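Local coordinates for protein putative ATPase, AAA family (Prochlorococcus marinus subsp. pastoris str. CCMP1986, PDB 3CTD) that probably acts, as the whole protein, as a DNA-dependent ATPase in the cellular response to stalled DNA replication, this chain being its C-terminal part, at residues L85-A90 against A121-S126; N149-N154 against Q171-T176. The protein carries 1 engineered substitution. All coordinates share one frame; numbering follows the deposited sequence.

Interaction 1 of 2, residues L85-A90 against A121-S126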
loop_
_atom_site.group_PDB
_atom_site.type_symbol
_atom_site.label_atom_id
_atom_site.label_comp_id
_atom_site.label_asym_id
_atom_site.label_seq_id
_atom_site.Cartn_x
_atom_site.Cartn_y
_atom_site.Cartn_z
ATOM N N LEU B 85 11.045 -3.270 10.396
ATOM C CA LEU B 85 10.353 -2.112 10.961
ATOM C C LEU B 85 11.151 -0.784 10.883
ATOM O O LEU B 85 10.777 0.226 11.501
ATOM C CB LEU B 85 9.924 -2.414 12.399
ATOM C CG LEU B 85 9.224 -3.758 12.519
ATOM C CD1 LEU B 85 9.077 -4.038 13.959
ATOM C CD2 LEU B 85 7.866 -3.672 11.880
ATOM N N ALA B 86 12.255 -0.771 10.151
ATOM C CA ALA B 86 12.887 0.531 9.872
ATOM C C ALA B 86 11.957 1.244 8.878
ATOM O O ALA B 86 11.836 2.475 8.882
ATOM C CB ALA B 86 14.299 0.359 9.306
ATOM N N ASP B 87 11.293 0.453 8.031
ATOM C CA ASP B 87 10.275 0.942 7.099
ATOM C C ASP B 87 9.340 -0.224 6.726
ATOM O O ASP B 87 9.571 -0.943 5.750
ATOM C CB ASP B 87 10.928 1.567 5.854
ATOM C CG ASP B 87 9.903 1.997 4.777
ATOM O OD1 ASP B 87 8.690 2.078 5.054
ATOM O OD2 ASP B 87 10.309 2.229 3.616
ATOM N N PRO B 88 8.266 -0.403 7.500
ATOM C CA PRO B 88 7.445 -1.574 7.241
ATOM C C PRO B 88 6.669 -1.457 5.920
ATOM O O PRO B 88 6.007 -2.389 5.529
ATOM C CB PRO B 88 6.506 -1.617 8.441
ATOM C CG PRO B 88 6.457 -0.207 8.956
ATOM C CD PRO B 88 7.692 0.497 8.530
ATOM N N ASN B 89 6.764 -0.332 5.226
ATOM C CA ASN B 89 6.155 -0.216 3.902
ATOM C C ASN B 89 6.990 -0.947 2.823
ATOM O O ASN B 89 6.498 -1.317 1.737
ATOM C CB ASN B 89 5.952 1.278 3.564
ATOM C CG ASN B 89 5.100 1.490 2.310
ATOM O OD1 ASN B 89 3.939 1.084 2.252
ATOM N ND2 ASN B 89 5.680 2.145 1.304
ATOM N N ALA B 90 8.266 -1.180 3.128
ATOM C CA ALA B 90 9.170 -1.823 2.183
ATOM C C ALA B 90 8.585 -3.130 1.668
ATOM O O ALA B 90 8.703 -3.420 0.476
ATOM C CB ALA B 90 10.588 -2.054 2.827
ATOM N N ALA B 121 18.075 -1.212 -1.085
ATOM C CA ALA B 121 19.451 -0.738 -0.911
ATOM C C ALA B 121 19.530 0.627 -0.212
ATOM O O ALA B 121 20.408 0.854 0.612
ATOM C CB ALA B 121 20.137 -0.671 -2.240
ATOM N N ILE B 122 18.619 1.547 -0.551
ATOM C CA ILE B 122 18.665 2.867 0.030
ATOM C C ILE B 122 17.752 3.070 1.233
ATOM O O ILE B 122 17.698 4.181 1.754
ATOM C CB ILE B 122 18.421 3.985 -1.036
ATOM C CG1 ILE B 122 16.979 3.992 -1.582
ATOM C CG2 ILE B 122 19.375 3.802 -2.203
ATOM C CD1 ILE B 122 16.767 5.050 -2.667
ATOM N N SER B 123 17.036 2.035 1.693
ATOM C CA SER B 123 16.174 2.228 2.868
ATOM C C SER B 123 17.011 2.191 4.114
ATOM O O SER B 123 18.071 1.517 4.112
ATOM C CB SER B 123 15.124 1.125 2.968
ATOM O OG SER B 123 14.266 1.171 1.856
ATOM N N PRO B 124 16.539 2.864 5.209
ATOM C CA PRO B 124 17.213 2.609 6.505
ATOM C C PRO B 124 17.112 1.121 6.833
ATOM O O PRO B 124 16.158 0.490 6.450
ATOM C CB PRO B 124 16.422 3.473 7.540
ATOM C CG PRO B 124 15.109 3.791 6.910
ATOM C CD PRO B 124 15.406 3.803 5.358
ATOM N N LYS B 125 18.087 0.576 7.546
ATOM C CA LYS B 125 18.125 -0.841 7.869
ATOM C C LYS B 125 17.802 -1.151 9.342
ATOM O O LYS B 125 18.087 -0.329 10.230
ATOM C CB LYS B 125 19.511 -1.383 7.493
ATOM C CG LYS B 125 19.959 -0.991 6.057
ATOM C CD LYS B 125 19.146 -1.737 4.923
ATOM C CE LYS B 125 19.785 -1.566 3.532
ATOM N NZ LYS B 125 19.702 -0.136 3.003
ATOM N N SER B 126 17.199 -2.322 9.604
ATOM C CA SER B 126 17.055 -2.849 10.962
ATOM C C SER B 126 16.843 -4.304 10.914
ATOM O O SER B 126 16.014 -4.768 10.113
ATOM C CB SER B 126 15.823 -2.265 11.627
ATOM O OG SER B 126 15.454 -3.004 12.773
HETATM O O HOH W 1 12.835 -4.662 11.953
HETATM O O HOH W 2 12.758 3.044 3.074
#
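Ala86 and Ser126 bring the two backbones closest, with 5.5 Å between their CA atoms. Both segments lie largely in loops that join helices. Residues 85-90 leave a short 3-10 segment, pass through a type I turn from Asp87 to Ala90 and enter helix 90-104. Ala121 ends helix 110-121, and the chain is extended from Ser123 to Ser126.

The methyl of Ala86 carries the direct contact. Its CB lies 3.4 Å from Pro124 O and 3.8 Å from Ser126 CB. The Pro124 ring adds a looser apolar touch through its own CB. This small side chain therefore packs against backbone as much as against side chains.

The polar groups meet through water. One water donates to both Asp87 OD2, at 2.6 Å, and Ser123 OG, at 2.7 Å. Asp87 OD2 and Ser123 OG are themselves 4.5 Å apart, so the water spans them. Ser123 OG is also bonded to Tyr119 O, in helix 110-121. A second water accepts from Leu85 N and donates to Ser126 OG. The Ser126 hydroxyl stands opposite its own backbone N (chi1 164°), which carries it to that water; it also bonds Glu192 of helix 191-197.

Each loop is braced from within. Asp87 OD1 accepts from Asn89 N at 3.1 Å, a capping bond that reaches the carboxylate from above its plane. The CB of Lys125 points away from 85-90, and its NZ closes on Ser123 O at 2.6 Å, in the carbonyl plane, and on Ala121 O. Ser49 OG and Leu120 O are further partners of NZ, so the ammonium ties the end of helix 110-121 to Ser123 and to Ser49.

The contact thus joins two interhelical loops by one methyl and two bridging waters. Its polar bridges depend on ordered solvent.

Interaction 2 of 2, residues N149-N154 against Q171-T176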
loop_
_atom_site.group_PDB
_atom_site.type_symbol
_atom_site.label_atom_id
_atom_site.label_comp_id
_atom_site.label_asym_id
_atom_site.label_seq_id
_atom_site.Cartn_x
_atom_site.Cartn_y
_atom_site.Cartn_z
ATOM N N ASN B 149 -4.208 -18.016 33.052
ATOM C CA ASN B 149 -5.658 -18.013 33.050
ATOM C C ASN B 149 -6.332 -16.784 32.439
ATOM O O ASN B 149 -7.298 -16.916 31.676
ATOM C CB ASN B 149 -6.228 -18.369 34.438
ATOM C CG ASN B 149 -5.737 -19.761 34.933
ATOM O OD1 ASN B 149 -5.441 -20.679 34.127
ATOM N ND2 ASN B 149 -5.638 -19.911 36.253
ATOM N N HIS B 150 -5.857 -15.585 32.773
ATOM C CA HIS B 150 -6.580 -14.397 32.327
ATOM C C HIS B 150 -6.342 -14.114 30.834
ATOM O O HIS B 150 -6.905 -13.186 30.292
ATOM C CB HIS B 150 -6.198 -13.184 33.168
ATOM C CG HIS B 150 -4.785 -12.758 32.982
ATOM N ND1 HIS B 150 -3.735 -13.418 33.574
ATOM C CD2 HIS B 150 -4.240 -11.750 32.267
ATOM C CE1 HIS B 150 -2.598 -12.847 33.224
ATOM N NE2 HIS B 150 -2.876 -11.833 32.426
ATOM N N LEU B 151 -5.490 -14.926 30.201
ATOM C CA LEU B 151 -5.087 -14.751 28.817
ATOM C C LEU B 151 -5.638 -15.857 27.950
ATOM O O LEU B 151 -5.428 -15.836 26.748
ATOM C CB LEU B 151 -3.568 -14.722 28.656
ATOM C CG LEU B 151 -2.838 -13.578 29.363
ATOM C CD1 LEU B 151 -1.324 -13.630 29.090
ATOM C CD2 LEU B 151 -3.446 -12.254 29.000
ATOM N N LYS B 152 -6.325 -16.821 28.561
ATOM C CA LYS B 152 -6.978 -17.885 27.808
ATOM C C LYS B 152 -8.157 -17.388 26.982
ATOM O O LYS B 152 -8.746 -16.323 27.235
ATOM C CB LYS B 152 -7.480 -18.994 28.743
ATOM C CG LYS B 152 -6.380 -19.902 29.282
ATOM C CD LYS B 152 -6.965 -21.087 30.039
ATOM C CE LYS B 152 -5.967 -21.574 31.071
ATOM N NZ LYS B 152 -6.058 -23.058 31.196
ATOM N N ASN B 153 -8.521 -18.182 25.996
ATOM C CA ASN B 153 -9.705 -17.897 25.228
ATOM C C ASN B 153 -10.966 -17.760 26.113
ATOM O O ASN B 153 -11.266 -18.669 26.906
ATOM C CB ASN B 153 -9.853 -19.019 24.205
ATOM C CG ASN B 153 -11.024 -18.823 23.314
ATOM O OD1 ASN B 153 -11.794 -19.746 23.120
ATOM N ND2 ASN B 153 -11.192 -17.611 22.777
ATOM N N ASN B 154 -11.710 -16.659 25.984
ATOM C CA ASN B 154 -12.882 -16.397 26.856
ATOM C C ASN B 154 -12.567 -16.280 28.341
ATOM O O ASN B 154 -13.453 -16.523 29.152
ATOM C CB ASN B 154 -13.967 -17.498 26.787
ATOM C CG ASN B 154 -14.434 -17.777 25.398
ATOM O OD1 ASN B 154 -14.360 -16.909 24.519
ATOM N ND2 ASN B 154 -14.906 -19.011 25.170
ATOM N N GLN B 171 -1.417 -5.100 32.750
ATOM C CA GLN B 171 -1.872 -6.482 32.768
ATOM C C GLN B 171 -0.739 -7.378 32.290
ATOM O O GLN B 171 0.002 -7.014 31.398
ATOM C CB GLN B 171 -3.150 -6.647 31.891
ATOM C CG GLN B 171 -3.769 -8.057 31.822
ATOM C CD GLN B 171 -5.143 -8.048 31.169
ATOM O OE1 GLN B 171 -6.101 -8.530 31.744
ATOM N NE2 GLN B 171 -5.248 -7.494 29.953
ATOM N N GLU B 172 -0.614 -8.557 32.870
ATOM C CA GLU B 172 0.486 -9.459 32.520
ATOM C C GLU B 172 0.181 -10.128 31.198
ATOM O O GLU B 172 -0.918 -10.690 31.035
ATOM C CB GLU B 172 0.633 -10.569 33.582
ATOM C CG GLU B 172 0.794 -10.088 35.042
ATOM C CD GLU B 172 0.701 -11.239 36.086
ATOM O OE1 GLU B 172 0.938 -12.407 35.706
ATOM O OE2 GLU B 172 0.388 -10.977 37.283
ATOM N N TYR B 173 1.160 -10.129 30.293
ATOM C CA TYR B 173 1.044 -10.759 28.982
ATOM C C TYR B 173 2.017 -11.903 28.817
ATOM O O TYR B 173 1.836 -12.816 27.986
ATOM C CB TYR B 173 1.170 -9.711 27.858
ATOM C CG TYR B 173 -0.022 -8.738 27.873
ATOM C CD1 TYR B 173 -1.327 -9.213 27.724
ATOM C CD2 TYR B 173 0.151 -7.372 28.049
ATOM C CE1 TYR B 173 -2.426 -8.354 27.761
ATOM C CE2 TYR B 173 -0.924 -6.501 28.079
ATOM C CZ TYR B 173 -2.220 -7.005 27.950
ATOM O OH TYR B 173 -3.332 -6.178 28.023
ATOM N N LEU B 174 3.056 -11.883 29.637
ATOM C CA LEU B 174 4.047 -12.969 29.642
ATOM C C LEU B 174 3.746 -13.803 30.865
ATOM O O LEU B 174 3.156 -13.311 31.818
ATOM C CB LEU B 174 5.468 -12.402 29.755
ATOM C CG LEU B 174 6.106 -11.917 28.458
ATOM C CD1 LEU B 174 7.103 -10.758 28.725
ATOM C CD2 LEU B 174 6.767 -13.050 27.760
ATOM N N PRO B 175 4.177 -15.057 30.871
ATOM C CA PRO B 175 4.079 -15.777 32.165
ATOM C C PRO B 175 4.840 -15.040 33.277
ATOM O O PRO B 175 5.830 -14.354 32.990
ATOM C CB PRO B 175 4.756 -17.108 31.875
ATOM C CG PRO B 175 4.777 -17.222 30.278
ATOM C CD PRO B 175 4.913 -15.796 29.823
ATOM N N THR B 176 4.391 -15.177 34.523
ATOM C CA THR B 176 5.009 -14.501 35.673
ATOM C C THR B 176 6.525 -14.685 35.802
ATOM O O THR B 176 7.221 -13.715 36.131
ATOM C CB THR B 176 4.322 -14.863 37.073
ATOM O OG1 THR B 176 4.524 -16.248 37.424
ATOM C CG2 THR B 176 2.844 -14.621 37.027
#
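His150 and Leu151 reach side by side onto the backbone of 171-176. The contact ties a short 3-10 segment, 149-151, to an irregular segment, 171-176, within the long loop region between helices 131-139 and 191-197. His150 points its ring edge at Glu172. NE2 donates to Glu172 O at 2.7 Å, with an N-H...O angle of 160° and the acceptor near the ring plane. The Gln171 chain slides past the imidazole in the opposite direction, its amide 28° from the ring plane, and its CG lies 3.7 Å from His150 CD2. The Glu172 carboxylate is turned 79° from that ring. With an alanine at His150, Glu172 O would probably lose this donor, and a gap is likely to open beside Gln171 CG. Leu151 CG lies over one face of the imidazole, offset toward its rim, while Leu151 CD1 sits 3.4 Å from Tyr173 O. Tyr173 O accepts a hydrogen bond from Trp57 NE1 of the third subunit. Leu151 crosses Tyr173 at about a right angle, with CD2 3.9 Å from Tyr173 CD1. Gln171 NE2, which also donates to Leu159 O, bonds Tyr173 OH at 3.0 Å, with OH in the amide plane.

The two contacts follow one another along the chain, and their centres lie 33 Å apart. Interaction 1 sits near the centre of the chain and connects loops of the helical body. Interaction 2 has its centre about 27 Å from that centre, in the long loop region between helices 131-139 and 191-197, with one short 3-10 segment. Both are partly buried and cover similar areas. Their chemistry differs: interaction 1 relies on a methyl and on water bridges, whereas interaction 2 has a direct side-chain-to-backbone bond and leucine packing. Both touch the third subunit. Interaction 2 does so with hydrogen bonds, interaction 1 by packing, and interaction 1 also meets the second subunit.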